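Local coordinates for VAO-type flavoprotein oxidase VAO615 (Myceliophthora thermophila, PDB 6F72), which probably acts as an oxidoreductase whose bicovalently bound FAD, once reduced, reacts rapidly with molecular oxygen, although no substrate has yet been identified, at residues A[37-40]-A[41-44]; A[71-74]-A[75-78]; A[388-391]-A[392-395]; A[458-461]-A[462-465]. All coordinates share one frame; numbering follows the deposited sequence.

Interaction 1. Residues A[37-40]-A[41-44]; sequences WPSS and RDWA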
ATOM      1  N   TRP A  37      26.173 -11.555  17.386  1.00 37.27           N
ATOM      2  CA  TRP A  37      25.874 -11.555  15.939  1.00 36.01           C
ATOM      3  C   TRP A  37      26.441 -12.836  15.311  1.00 36.60           C
ATOM      4  O   TRP A  37      27.560 -13.226  15.648  1.00 37.90           O
ATOM      5  CB  TRP A  37      26.482 -10.331  15.253  1.00 35.57           C
ATOM      6  CG  TRP A  37      26.154 -10.198  13.779  1.00 34.32           C
ATOM      7  CD1 TRP A  37      26.997 -10.421  12.728  1.00 34.44           C
ATOM      8  CD2 TRP A  37      24.898  -9.807  13.205  1.00 33.03           C
ATOM      9  NE1 TRP A  37      26.347 -10.194  11.534  1.00 33.29           N
ATOM     10  CE2 TRP A  37      25.059  -9.815  11.797  1.00 32.47           C
ATOM     11  CE3 TRP A  37      23.645  -9.456  13.744  1.00 32.38           C
ATOM     12  CZ2 TRP A  37      24.015  -9.482  10.917  1.00 31.38           C
ATOM     13  CZ3 TRP A  37      22.606  -9.118  12.865  1.00 31.29           C
ATOM     14  CH2 TRP A  37      22.802  -9.136  11.469  1.00 30.81           C
ATOM     15  N   PRO A  38      25.664 -13.509  14.428  1.00 35.81           N
ATOM     16  CA  PRO A  38      26.145 -14.775  13.876  1.00 36.41           C
ATOM     17  C   PRO A  38      27.433 -14.604  13.067  1.00 36.98           C
ATOM     18  O   PRO A  38      27.542 -13.655  12.289  1.00 36.22           O
ATOM     19  CB  PRO A  38      24.986 -15.231  12.975  1.00 35.25           C
ATOM     20  CG  PRO A  38      23.782 -14.535  13.501  1.00 34.38           C
ATOM     21  CD  PRO A  38      24.293 -13.205  13.966  1.00 34.47           C
ATOM     22  N   SER A  39      28.394 -15.511  13.279  1.00 38.43           N
ATOM     23  CA  SER A  39      29.642 -15.586  12.492  1.00 39.38           C
ATOM     24  C   SER A  39      29.377 -15.721  10.986  1.00 38.63           C
ATOM     25  O   SER A  39      28.276 -16.067  10.579  1.00 37.69           O
ATOM     26  CB  SER A  39      30.512 -16.756  12.976  1.00 41.03           C
ATOM     27  OG  SER A  39      29.911 -18.005  12.673  1.00 40.99           O
ATOM     28  N   SER A  40      30.386 -15.464  10.154  1.00 39.33           N
ATOM     29  CA  SER A  40      30.207 -15.613   8.699  1.00 38.90           C
ATOM     30  C   SER A  40      30.059 -17.086   8.312  1.00 39.56           C
ATOM     31  O   SER A  40      29.498 -17.404   7.262  1.00 39.02           O
ATOM     32  CB  SER A  40      31.326 -14.932   7.931  1.00 39.41           C
ATOM     33  OG  SER A  40      32.538 -15.118   8.611  1.00 41.12           O
ATOM     34  N   ARG A  41      30.553 -17.955   9.199  1.00 40.88           N
ATOM     35  CA  ARG A  41      30.376 -19.399   9.133  1.00 41.71           C
ATOM     36  C   ARG A  41      28.914 -19.772   9.421  1.00 40.74           C
ATOM     37  O   ARG A  41      28.353 -20.634   8.738  1.00 40.61           O
ATOM     38  CB  ARG A  41      31.332 -20.086  10.117  1.00 43.60           C
ATOM     39  CG  ARG A  41      31.392 -21.599   9.998  1.00 44.88           C
ATOM     40  CD  ARG A  41      32.580 -22.172  10.756  1.00 47.00           C
ATOM     41  NE  ARG A  41      33.759 -22.294   9.904  1.00 48.20           N
ATOM     42  CZ  ARG A  41      34.965 -22.668  10.322  1.00 50.15           C
ATOM     43  NH1 ARG A  41      35.189 -22.970  11.597  1.00 51.32           N
ATOM     44  NH2 ARG A  41      35.962 -22.737   9.452  1.00 51.21           N
ATOM     45  N   ASP A  42      28.310 -19.120  10.423  1.00 40.06           N
ATOM     46  CA  ASP A  42      26.877 -19.260  10.687  1.00 38.93           C
ATOM     47  C   ASP A  42      26.074 -18.841   9.461  1.00 37.65           C
ATOM     48  O   ASP A  42      25.191 -19.578   9.012  1.00 37.40           O
ATOM     49  CB  ASP A  42      26.446 -18.436  11.903  1.00 38.55           C
ATOM     50  CG  ASP A  42      26.907 -19.025  13.224  1.00 39.90           C
ATOM     51  OD1 ASP A  42      26.964 -20.269  13.359  1.00 40.80           O
ATOM     52  OD2 ASP A  42      27.194 -18.226  14.146  1.00 40.19           O
ATOM     53  N   TRP A  43      26.406 -17.675   8.907  1.00 37.01           N
ATOM     54  CA  TRP A  43      25.745 -17.170   7.703  1.00 35.99           C
ATOM     55  C   TRP A  43      25.931 -18.106   6.489  1.00 36.57           C
ATOM     56  O   TRP A  43      24.948 -18.421   5.798  1.00 35.97           O
ATOM     57  CB  TRP A  43      26.159 -15.710   7.414  1.00 35.45           C
ATOM     58  CG  TRP A  43      25.639 -14.728   8.470  1.00 34.82           C
ATOM     59  CD1 TRP A  43      26.377 -14.056   9.411  1.00 35.25           C
ATOM     60  CD2 TRP A  43      24.269 -14.341   8.691  1.00 33.82           C
ATOM     61  NE1 TRP A  43      25.561 -13.276  10.197  1.00 34.61           N
ATOM     62  CE2 TRP A  43      24.264 -13.428   9.782  1.00 33.70           C
ATOM     63  CE3 TRP A  43      23.055 -14.658   8.065  1.00 33.15           C
ATOM     64  CZ2 TRP A  43      23.092 -12.839  10.263  1.00 32.93           C
ATOM     65  CZ3 TRP A  43      21.868 -14.063   8.554  1.00 32.38           C
ATOM     66  CH2 TRP A  43      21.906 -13.165   9.643  1.00 32.22           C
ATOM     67  N   ALA A  44      27.164 -18.581   6.273  1.00 37.72           N
ATOM     68  CA  ALA A  44      27.455 -19.564   5.219  1.00 38.61           C
ATOM     69  C   ALA A  44      26.619 -20.852   5.359  1.00 38.83           C
ATOM     70  O   ALA A  44      26.106 -21.367   4.371  1.00 38.69           O
ATOM     71  CB  ALA A  44      28.945 -19.894   5.172  1.00 40.04           C
TER

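Interaction 2. Residues A[71-74]-A[75-78]; sequences QYDA and QACE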
ATOM      1  N   GLN A  71      32.530   0.168  -5.330  1.00 44.58           N
ATOM      2  CA  GLN A  71      31.769  -0.045  -6.555  1.00 44.69           C
ATOM      3  C   GLN A  71      31.406   1.245  -7.286  1.00 44.61           C
ATOM      4  O   GLN A  71      30.567   1.211  -8.195  1.00 44.74           O
ATOM      5  CB  GLN A  71      30.480  -0.793  -6.230  1.00 44.20           C
ATOM      6  CG  GLN A  71      30.613  -2.298  -6.090  1.00 44.36           C
ATOM      7  CD  GLN A  71      29.276  -2.969  -5.809  1.00 43.53           C
ATOM      8  OE1 GLN A  71      28.426  -2.441  -5.077  1.00 42.62           O
ATOM      9  NE2 GLN A  71      29.084  -4.142  -6.392  1.00 44.00           N
ATOM     10  N   TYR A  72      32.035   2.360  -6.900  1.00 44.56           N
ATOM     11  CA  TYR A  72      31.707   3.682  -7.438  1.00 44.22           C
ATOM     12  C   TYR A  72      31.709   3.752  -8.966  1.00 44.90           C
ATOM     13  O   TYR A  72      32.657   3.313  -9.617  1.00 45.99           O
ATOM     14  CB  TYR A  72      32.633   4.758  -6.864  1.00 44.51           C
ATOM     15  CG  TYR A  72      32.288   6.155  -7.341  1.00 44.50           C
ATOM     16  CD1 TYR A  72      31.267   6.898  -6.726  1.00 43.61           C
ATOM     17  CD2 TYR A  72      32.968   6.730  -8.422  1.00 45.30           C
ATOM     18  CE1 TYR A  72      30.947   8.176  -7.168  1.00 43.81           C
ATOM     19  CE2 TYR A  72      32.654   8.004  -8.874  1.00 45.43           C
ATOM     20  CZ  TYR A  72      31.653   8.724  -8.243  1.00 44.72           C
ATOM     21  OH  TYR A  72      31.349   9.978  -8.697  1.00 44.68           O
ATOM     22  N   ASP A  73      30.635   4.312  -9.512  1.00 44.31           N
ATOM     23  CA  ASP A  73      30.426   4.428 -10.949  1.00 44.83           C
ATOM     24  C   ASP A  73      29.538   5.637 -11.165  1.00 44.46           C
ATOM     25  O   ASP A  73      28.333   5.588 -10.879  1.00 43.72           O
ATOM     26  CB  ASP A  73      29.764   3.147 -11.489  1.00 44.77           C
ATOM     27  CG  ASP A  73      29.498   3.177 -12.999  1.00 45.48           C
ATOM     28  OD1 ASP A  73      29.478   4.259 -13.632  1.00 45.86           O
ATOM     29  OD2 ASP A  73      29.271   2.079 -13.558  1.00 45.86           O
ATOM     30  N   ALA A  74      30.141   6.713 -11.667  1.00 45.10           N
ATOM     31  CA  ALA A  74      29.460   7.995 -11.873  1.00 44.90           C
ATOM     32  C   ALA A  74      28.291   7.893 -12.858  1.00 44.81           C
ATOM     33  O   ALA A  74      27.193   8.373 -12.557  1.00 44.62           O
ATOM     34  CB  ALA A  74      30.455   9.075 -12.301  1.00 45.88           C
ATOM     35  N   GLN A  75      28.522   7.231 -13.993  1.00 45.24           N
ATOM     36  CA  GLN A  75      27.512   6.985 -15.036  1.00 45.08           C
ATOM     37  C   GLN A  75      26.248   6.286 -14.503  1.00 43.63           C
ATOM     38  O   GLN A  75      25.126   6.705 -14.809  1.00 43.49           O
ATOM     39  CB  GLN A  75      28.147   6.158 -16.166  1.00 46.49           C
ATOM     40  CG  GLN A  75      27.406   6.126 -17.503  1.00 47.59           C
ATOM     41  CD  GLN A  75      28.208   5.448 -18.620  1.00 49.12           C
ATOM     42  OE1 GLN A  75      29.448   5.519 -18.661  1.00 50.10           O
ATOM     43  NE2 GLN A  75      27.504   4.805 -19.543  1.00 49.49           N
ATOM     44  N   ALA A  76      26.446   5.226 -13.712  1.00 42.42           N
ATOM     45  CA  ALA A  76      25.348   4.430 -13.147  1.00 40.73           C
ATOM     46  C   ALA A  76      24.675   5.171 -12.002  1.00 39.43           C
ATOM     47  O   ALA A  76      23.466   5.022 -11.777  1.00 38.95           O
ATOM     48  CB  ALA A  76      25.849   3.071 -12.676  1.00 40.46           C
ATOM     49  N   CYS A  77      25.461   5.968 -11.285  1.00 38.80           N
ATOM     50  CA  CYS A  77      24.945   6.803 -10.212  1.00 37.60           C
ATOM     51  C   CYS A  77      23.959   7.835 -10.761  1.00 37.78           C
ATOM     52  O   CYS A  77      22.906   8.053 -10.170  1.00 37.09           O
ATOM     53  CB  CYS A  77      26.090   7.468  -9.458  1.00 37.00           C
ATOM     54  SG  CYS A  77      25.547   8.487  -8.076  1.00 35.51           S
ATOM     55  N   GLU A  78      24.297   8.436 -11.904  1.00 39.02           N
ATOM     56  CA  GLU A  78      23.453   9.446 -12.555  1.00 39.46           C
ATOM     57  C   GLU A  78      22.122   8.889 -13.073  1.00 39.02           C
ATOM     58  O   GLU A  78      21.100   9.583 -13.015  1.00 38.67           O
ATOM     59  CB  GLU A  78      24.200  10.169 -13.688  1.00 41.00           C
ATOM     60  CG  GLU A  78      25.415  11.003 -13.266  1.00 41.97           C
ATOM     61  CD  GLU A  78      25.106  12.096 -12.246  1.00 41.86           C
ATOM     62  OE1 GLU A  78      24.144  12.867 -12.457  1.00 42.18           O
ATOM     63  OE2 GLU A  78      25.834  12.192 -11.229  1.00 41.69           O
TER

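Interaction 3. Residues A[388-391]-A[392-395]; sequences STNY and YDHF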
ATOM      1  N   SER A 388     -13.415   1.935 -23.076  1.00 35.21           N
ATOM      2  CA  SER A 388     -12.368   0.943 -23.341  1.00 35.16           C
ATOM      3  C   SER A 388     -12.994  -0.443 -23.559  1.00 35.31           C
ATOM      4  O   SER A 388     -14.029  -0.755 -22.972  1.00 34.99           O
ATOM      5  CB  SER A 388     -11.344   0.910 -22.197  1.00 34.23           C
ATOM      6  OG  SER A 388     -10.914   2.223 -21.855  1.00 34.01           O
ATOM      7  N   THR A 389     -12.364  -1.247 -24.419  1.00 35.74           N
ATOM      8  CA  THR A 389     -12.819  -2.608 -24.742  1.00 36.11           C
ATOM      9  C   THR A 389     -12.775  -3.526 -23.523  1.00 35.17           C
ATOM     10  O   THR A 389     -13.626  -4.406 -23.364  1.00 35.30           O
ATOM     11  CB  THR A 389     -11.956  -3.217 -25.862  1.00 36.90           C
ATOM     12  OG1 THR A 389     -11.776  -2.245 -26.892  1.00 37.73           O
ATOM     13  CG2 THR A 389     -12.613  -4.467 -26.467  1.00 37.76           C
ATOM     14  N   ASN A 390     -11.785  -3.298 -22.666  1.00 34.24           N
ATOM     15  CA  ASN A 390     -11.521  -4.141 -21.510  1.00 33.48           C
ATOM     16  C   ASN A 390     -11.035  -3.283 -20.351  1.00 32.47           C
ATOM     17  O   ASN A 390     -10.841  -2.071 -20.512  1.00 32.65           O
ATOM     18  CB  ASN A 390     -10.482  -5.199 -21.886  1.00 33.94           C
ATOM     19  CG  ASN A 390      -9.207  -4.589 -22.412  1.00 34.29           C
ATOM     20  OD1 ASN A 390      -8.337  -4.190 -21.643  1.00 33.77           O
ATOM     21  ND2 ASN A 390      -9.100  -4.490 -23.729  1.00 35.44           N
ATOM     22  N   TYR A 391     -10.831  -3.903 -19.192  1.00 31.65           N
ATOM     23  CA  TYR A 391     -10.347  -3.183 -18.017  1.00 30.76           C
ATOM     24  C   TYR A 391      -8.885  -2.765 -18.101  1.00 30.80           C
ATOM     25  O   TYR A 391      -8.561  -1.629 -17.731  1.00 30.74           O
ATOM     26  CB  TYR A 391     -10.560  -3.993 -16.748  1.00 30.03           C
ATOM     27  CG  TYR A 391     -10.040  -3.317 -15.494  1.00 29.26           C
ATOM     28  CD1 TYR A 391     -10.523  -2.067 -15.089  1.00 29.01           C
ATOM     29  CD2 TYR A 391      -9.073  -3.939 -14.707  1.00 28.93           C
ATOM     30  CE1 TYR A 391     -10.046  -1.451 -13.939  1.00 28.41           C
ATOM     31  CE2 TYR A 391      -8.595  -3.338 -13.552  1.00 28.35           C
ATOM     32  CZ  TYR A 391      -9.086  -2.101 -13.171  1.00 28.15           C
ATOM     33  OH  TYR A 391      -8.605  -1.524 -12.023  1.00 27.79           O
ATOM     34  N   TYR A 392      -8.016  -3.683 -18.549  1.00 31.06           N
ATOM     35  CA  TYR A 392      -6.574  -3.439 -18.680  1.00 31.09           C
ATOM     36  C   TYR A 392      -6.334  -2.135 -19.440  1.00 31.35           C
ATOM     37  O   TYR A 392      -5.637  -1.249 -18.937  1.00 31.05           O
ATOM     38  CB  TYR A 392      -5.870  -4.631 -19.356  1.00 31.74           C
ATOM     39  CG  TYR A 392      -4.339  -4.597 -19.324  1.00 31.98           C
ATOM     40  CD1 TYR A 392      -3.610  -3.818 -20.240  1.00 32.57           C
ATOM     41  CD2 TYR A 392      -3.619  -5.369 -18.393  1.00 31.56           C
ATOM     42  CE1 TYR A 392      -2.218  -3.794 -20.219  1.00 32.92           C
ATOM     43  CE2 TYR A 392      -2.227  -5.348 -18.363  1.00 31.84           C
ATOM     44  CZ  TYR A 392      -1.531  -4.560 -19.279  1.00 32.47           C
ATOM     45  OH  TYR A 392      -0.155  -4.521 -19.258  1.00 32.76           O
ATOM     46  N   ASP A 393      -6.955  -2.015 -20.616  1.00 31.97           N
ATOM     47  CA  ASP A 393      -6.898  -0.801 -21.441  1.00 32.42           C
ATOM     48  C   ASP A 393      -7.326   0.448 -20.721  1.00 31.87           C
ATOM     49  O   ASP A 393      -6.638   1.463 -20.811  1.00 31.95           O
ATOM     50  CB  ASP A 393      -7.740  -0.954 -22.703  1.00 33.33           C
ATOM     51  CG  ASP A 393      -7.089  -1.848 -23.726  1.00 34.26           C
ATOM     52  OD1 ASP A 393      -6.007  -2.416 -23.448  1.00 34.17           O
ATOM     53  OD2 ASP A 393      -7.673  -1.980 -24.820  1.00 35.21           O
ATOM     54  N   HIS A 394      -8.461   0.369 -20.017  1.00 31.46           N
ATOM     55  CA  HIS A 394      -8.966   1.481 -19.200  1.00 31.01           C
ATOM     56  C   HIS A 394      -7.951   1.896 -18.140  1.00 30.61           C
ATOM     57  O   HIS A 394      -7.631   3.087 -18.025  1.00 30.65           O
ATOM     58  CB  HIS A 394     -10.302   1.123 -18.546  1.00 30.44           C
ATOM     59  CG  HIS A 394     -10.733   2.081 -17.479  1.00 29.75           C
ATOM     60  ND1 HIS A 394     -11.423   3.241 -17.757  1.00 29.91           N
ATOM     61  CD2 HIS A 394     -10.584   2.044 -16.132  1.00 28.99           C
ATOM     62  CE1 HIS A 394     -11.679   3.877 -16.628  1.00 29.33           C
ATOM     63  NE2 HIS A 394     -11.177   3.176 -15.628  1.00 28.73           N
ATOM     64  N   PHE A 395      -7.459   0.910 -17.383  1.00 30.47           N
ATOM     65  CA  PHE A 395      -6.485   1.139 -16.324  1.00 30.38           C
ATOM     66  C   PHE A 395      -5.265   1.924 -16.821  1.00 31.10           C
ATOM     67  O   PHE A 395      -4.907   2.951 -16.237  1.00 30.69           O
ATOM     68  CB  PHE A 395      -6.042  -0.178 -15.675  1.00 30.12           C
ATOM     69  CG  PHE A 395      -5.204   0.020 -14.449  1.00 29.77           C
ATOM     70  CD1 PHE A 395      -3.823   0.192 -14.550  1.00 30.05           C
ATOM     71  CD2 PHE A 395      -5.798   0.083 -13.188  1.00 29.24           C
ATOM     72  CE1 PHE A 395      -3.047   0.416 -13.417  1.00 29.86           C
ATOM     73  CE2 PHE A 395      -5.030   0.289 -12.046  1.00 29.07           C
ATOM     74  CZ  PHE A 395      -3.650   0.466 -12.164  1.00 29.32           C
TER
HETATM   75  O   HOH W   1     -12.510   3.791 -20.330  1.00 37.07           O
HETATM   76  O   HOH W   2      -9.829  -0.294 -25.403  1.00 50.22           O

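Interaction 4. Residues A[458-461]-A[462-465]; sequences KPHP and ANSL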
ATOM      1  N   LYS A 458     -22.033  -6.115  -0.445  1.00 30.99           N
ATOM      2  CA  LYS A 458     -21.595  -7.064  -1.454  1.00 30.32           C
ATOM      3  C   LYS A 458     -21.200  -8.341  -0.732  1.00 29.57           C
ATOM      4  O   LYS A 458     -20.706  -8.286   0.407  1.00 29.36           O
ATOM      5  CB  LYS A 458     -20.390  -6.528  -2.189  1.00 30.24           C
ATOM      6  CG  LYS A 458     -20.686  -5.326  -3.050  1.00 30.67           C
ATOM      7  CD  LYS A 458     -19.377  -4.638  -3.365  1.00 30.25           C
ATOM      8  CE  LYS A 458     -19.575  -3.698  -4.525  1.00 30.69           C
ATOM      9  NZ  LYS A 458     -20.191  -2.419  -4.086  1.00 30.97           N
ATOM     10  N   PRO A 459     -21.409  -9.502  -1.377  1.00 29.17           N
ATOM     11  CA  PRO A 459     -21.085 -10.737  -0.671  1.00 28.39           C
ATOM     12  C   PRO A 459     -19.572 -10.939  -0.629  1.00 27.12           C
ATOM     13  O   PRO A 459     -18.902 -10.756  -1.641  1.00 27.15           O
ATOM     14  CB  PRO A 459     -21.764 -11.830  -1.522  1.00 29.22           C
ATOM     15  CG  PRO A 459     -22.566 -11.105  -2.572  1.00 29.78           C
ATOM     16  CD  PRO A 459     -21.916  -9.769  -2.736  1.00 29.56           C
ATOM     17  N   HIS A 460     -19.059 -11.269   0.551  1.00 25.83           N
ATOM     18  CA  HIS A 460     -17.659 -11.636   0.749  1.00 24.85           C
ATOM     19  C   HIS A 460     -17.658 -12.490   2.013  1.00 24.40           C
ATOM     20  O   HIS A 460     -18.581 -12.370   2.806  1.00 24.56           O
ATOM     21  CB  HIS A 460     -16.785 -10.368   0.949  1.00 24.19           C
ATOM     22  CG  HIS A 460     -17.182  -9.561   2.144  1.00 23.88           C
ATOM     23  ND1 HIS A 460     -16.714  -9.833   3.410  1.00 23.62           N
ATOM     24  CD2 HIS A 460     -18.066  -8.545   2.282  1.00 23.91           C
ATOM     25  CE1 HIS A 460     -17.275  -9.010   4.274  1.00 23.56           C
ATOM     26  NE2 HIS A 460     -18.091  -8.208   3.613  1.00 23.74           N
ATOM     27  N   PRO A 461     -16.638 -13.347   2.218  1.00 24.00           N
ATOM     28  CA  PRO A 461     -16.518 -14.021   3.521  1.00 23.70           C
ATOM     29  C   PRO A 461     -16.233 -13.045   4.661  1.00 23.15           C
ATOM     30  O   PRO A 461     -15.713 -11.934   4.415  1.00 22.78           O
ATOM     31  CB  PRO A 461     -15.290 -14.920   3.336  1.00 23.75           C
ATOM     32  CG  PRO A 461     -15.182 -15.126   1.859  1.00 24.00           C
ATOM     33  CD  PRO A 461     -15.601 -13.811   1.272  1.00 23.89           C
ATOM     34  N   ALA A 462     -16.536 -13.469   5.891  1.00 22.93           N
ATOM     35  CA  ALA A 462     -16.123 -12.739   7.089  1.00 22.43           C
ATOM     36  C   ALA A 462     -14.611 -12.437   7.035  1.00 21.90           C
ATOM     37  O   ALA A 462     -13.801 -13.305   6.700  1.00 21.79           O
ATOM     38  CB  ALA A 462     -16.461 -13.518   8.342  1.00 22.64           C
ATOM     39  N   ASN A 463     -14.264 -11.190   7.329  1.00 21.41           N
ATOM     40  CA  ASN A 463     -12.867 -10.742   7.381  1.00 21.00           C
ATOM     41  C   ASN A 463     -12.706  -9.618   8.413  1.00 20.80           C
ATOM     42  O   ASN A 463     -13.699  -9.185   9.009  1.00 20.85           O
ATOM     43  CB  ASN A 463     -12.324 -10.398   5.982  1.00 20.72           C
ATOM     44  CG  ASN A 463     -13.046  -9.247   5.318  1.00 20.63           C
ATOM     45  OD1 ASN A 463     -13.248  -8.188   5.922  1.00 20.54           O
ATOM     46  ND2 ASN A 463     -13.407  -9.428   4.049  1.00 20.67           N
ATOM     47  N   SER A 464     -11.465  -9.206   8.663  1.00 20.62           N
ATOM     48  CA  SER A 464     -11.146  -8.214   9.709  1.00 20.58           C
ATOM     49  C   SER A 464     -11.098  -6.758   9.223  1.00 20.44           C
ATOM     50  O   SER A 464     -10.727  -5.846   9.983  1.00 20.36           O
ATOM     51  CB  SER A 464      -9.854  -8.592  10.431  1.00 20.52           C
ATOM     52  OG  SER A 464      -8.715  -8.526   9.560  1.00 20.28           O
ATOM     53  N   LEU A 465     -11.520  -6.548   7.977  1.00 20.49           N
ATOM     54  CA  LEU A 465     -11.550  -5.233   7.372  1.00 20.53           C
ATOM     55  C   LEU A 465     -12.289  -4.242   8.262  1.00 20.81           C
ATOM     56  O   LEU A 465     -13.417  -4.506   8.702  1.00 21.01           O
ATOM     57  CB  LEU A 465     -12.158  -5.295   5.972  1.00 20.60           C
ATOM     58  CG  LEU A 465     -12.052  -4.021   5.140  1.00 20.63           C
ATOM     59  CD1 LEU A 465     -10.692  -3.921   4.442  1.00 20.42           C
ATOM     60  CD2 LEU A 465     -13.192  -3.911   4.144  1.00 20.86           C
TER

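Interaction 1. Residues A[37-40]-A[41-44]
Ser39 and Asp42 trade side chain for backbone where the chain enters helix 40-49. The amide of Asp42 donates to Ser39 OG at 3.0 Å with an N-H...O angle of 156°, and the return bond, from Ser39 N to Asp42 OD2 at 3.1 Å, is bent and weak. A chi1 of 68° places Ser39 OG between its own backbone N and carbonyl carbon, within range of the amide one turn on. Main-chain bonds take over from there: Trp43 N donates to Ser39 O, and Ala44 N to Ser40 O.

Just behind the cap, Trp43 lays its indole against the incoming chain. Pro38 O lies near the ring plane at the edge, 2.9 Å from Trp43 NE1, while Pro38 CB sits over one face of the ring, 3.4 Å from NE1. Trp37 completes the cluster. Trp43 CZ2 and Pro38 CD rest on the same face of its indole, both toward the rim, and the two CZ2 atoms of Trp37 and Trp43 come within 3.5 Å. The five-membered rings are inclined at 42°, an oblique pairing.

A second shell holds this cluster in place. Tyr126 stacks on Trp43, Phe142 and His146 of helix 133-146 pack on Pro38, and Val30 and Pro32 bear on Trp37. Asp42 OD1 has a long, weak ion pair with Lys45, and its charge probably also interacts favourably with the helix N terminus. The reciprocal pair is a capping box, with Ser39 as the N-cap of helix 40-49.

Interaction 2. Residues A[71-74]-A[75-78]
Asp73 reaches forward over the first turn of helix 74-81 to take the amide of Ala76. With chi1 at 180°, its CG stands opposite the backbone N and next to the carbonyl carbon, which brings OD1 to 3.2 Å from Ala76 N. The bond is fairly straight, at 164°, but the N-H comes in from well above the carboxylate plane. The flat group is thus turned broadside to the helix start, and Ala76 CB packs against it, 3.7 Å from Asp73 CG. Asp73 is the N-cap; alanine, three residues on, offers no polar group to return the bond as a capping box would.

Below the cap, Asp73 O accepts from Cys77 N, and Ala74 O from Glu78 N. Glu78 bends at chi2 (-58°), and its CG brushes Ala74 O at 3.3 Å; the carboxylate beyond makes a long, weak ion pair with Lys81. Gln75 runs extended, clear of the cap.

Cys77, the buried member of the turn, forms a disulfide with Cys64, and the backbone of Asp73 is hydrogen-bonded to Val63. Both partners lie in the loop from strand 54-56 to helix 74-81, so the helix start is tied back to the chain leading into it.

Interaction 3. Residues A[388-391]-A[392-395]
Asn390 leans its amide over the first turn of helix 391-399 and meets Asp393 there. Its chi1 of 56° sends CG from CB into the position between the backbone N and the carbonyl carbon, and CG comes to rest 3.7 Å from Asp393 CG. One branch of the tip, OD1, accepts from Asp393 N at 2.8 Å in an almost straight bond (176°). The other branch, ND2, lies 3.1 Å from Asp393 OD2, with amide and carboxylate planes turned 61° apart. Water 2 donates to the same OD2 and accepts from Thr389 N.

Asn390 is therefore the N-cap of the helix, which follows strand 382-388 at the edge of a seven-stranded antiparallel sheet. With an alanine here, Asp393 N would probably be left without its capping acceptor, and the Asp393 carboxylate would probably lose the amide packed beside it.

Farther round the turn, Phe395 N bonds to Tyr391 O, and Phe395 CB lies over one face of the Tyr391 ring. Tyr391 OH in turn reaches the edge of the Phe395 ring, 3.4 Å from CD2. Ser388 OG sits near the plane of the His394 imidazole; water 1 bridges OG to His394 ND1, while His394 NE2 is bonded to Thr354 OG1. Tyr392 packs on helix 203-212, touching Tyr207, Asn211 and the N-acetylglucosamine carried by Asn211.

Interaction 4. Residues A[458-461]-A[462-465]
His460 and Asn463 bring imidazole and amide together along an extended run of chain, with His460 ND1 and Asn463 ND2 3.4 Å apart. The angle is too poor for a hydrogen bond; the ring and amide planes lie 21° apart. His460 ND1 also approaches Pro461 O from above the carbonyl plane, a bond whose 2.5 Å ND1-to-O length is doubtfully short.

The second half begins at Ala462, its methyl pointing away from residues 458-461. Asn463 follows. A chi1 of 63° tucks CG between its backbone N and carbonyl carbon, and OD1 then accepts from Leu465 N at 3.1 Å, the donor somewhat tilted from the amide plane. This closes an Asx turn, in the connection that carries the chain from strand 448-452 to helix 468-471 and on to the neighbouring strand 472-480. The ND2 branch donates to Asp249 OD1, so each end of the amide has its own partner. A leucine in its place would probably leave Leu465 N without its acceptor and Asp249 without this donor.

Ser464 comes next, its OG bonded to Trp276 O and more weakly to Ala277 O, while its own carbonyl O takes a weak bond from Asn535 ND2. Leu465, buried, packs on Val246 and on Arg470 of helix 468-471.

How the interactions relate
Followed from the N terminus, the four contacts come strictly in series: each closes only a short turn, and none crosses or encloses another. Interactions 1, 2 and 3 start helices 40-49, 74-81 and 391-399, whereas interaction 4 shapes a loop without regular structure. The first two lie in the N-terminal part of the chain, their centres about 31 Å apart, and set their helices against helix 133-146 and the loop after strand 54-56. Residues 388-395 and 458-465 belong to connections of the seven-stranded antiparallel sheet, with nearest atoms about 13 Å apart. Interactions 1 and 3 lie on opposite sides of the chain's centre, as do 2 and 4.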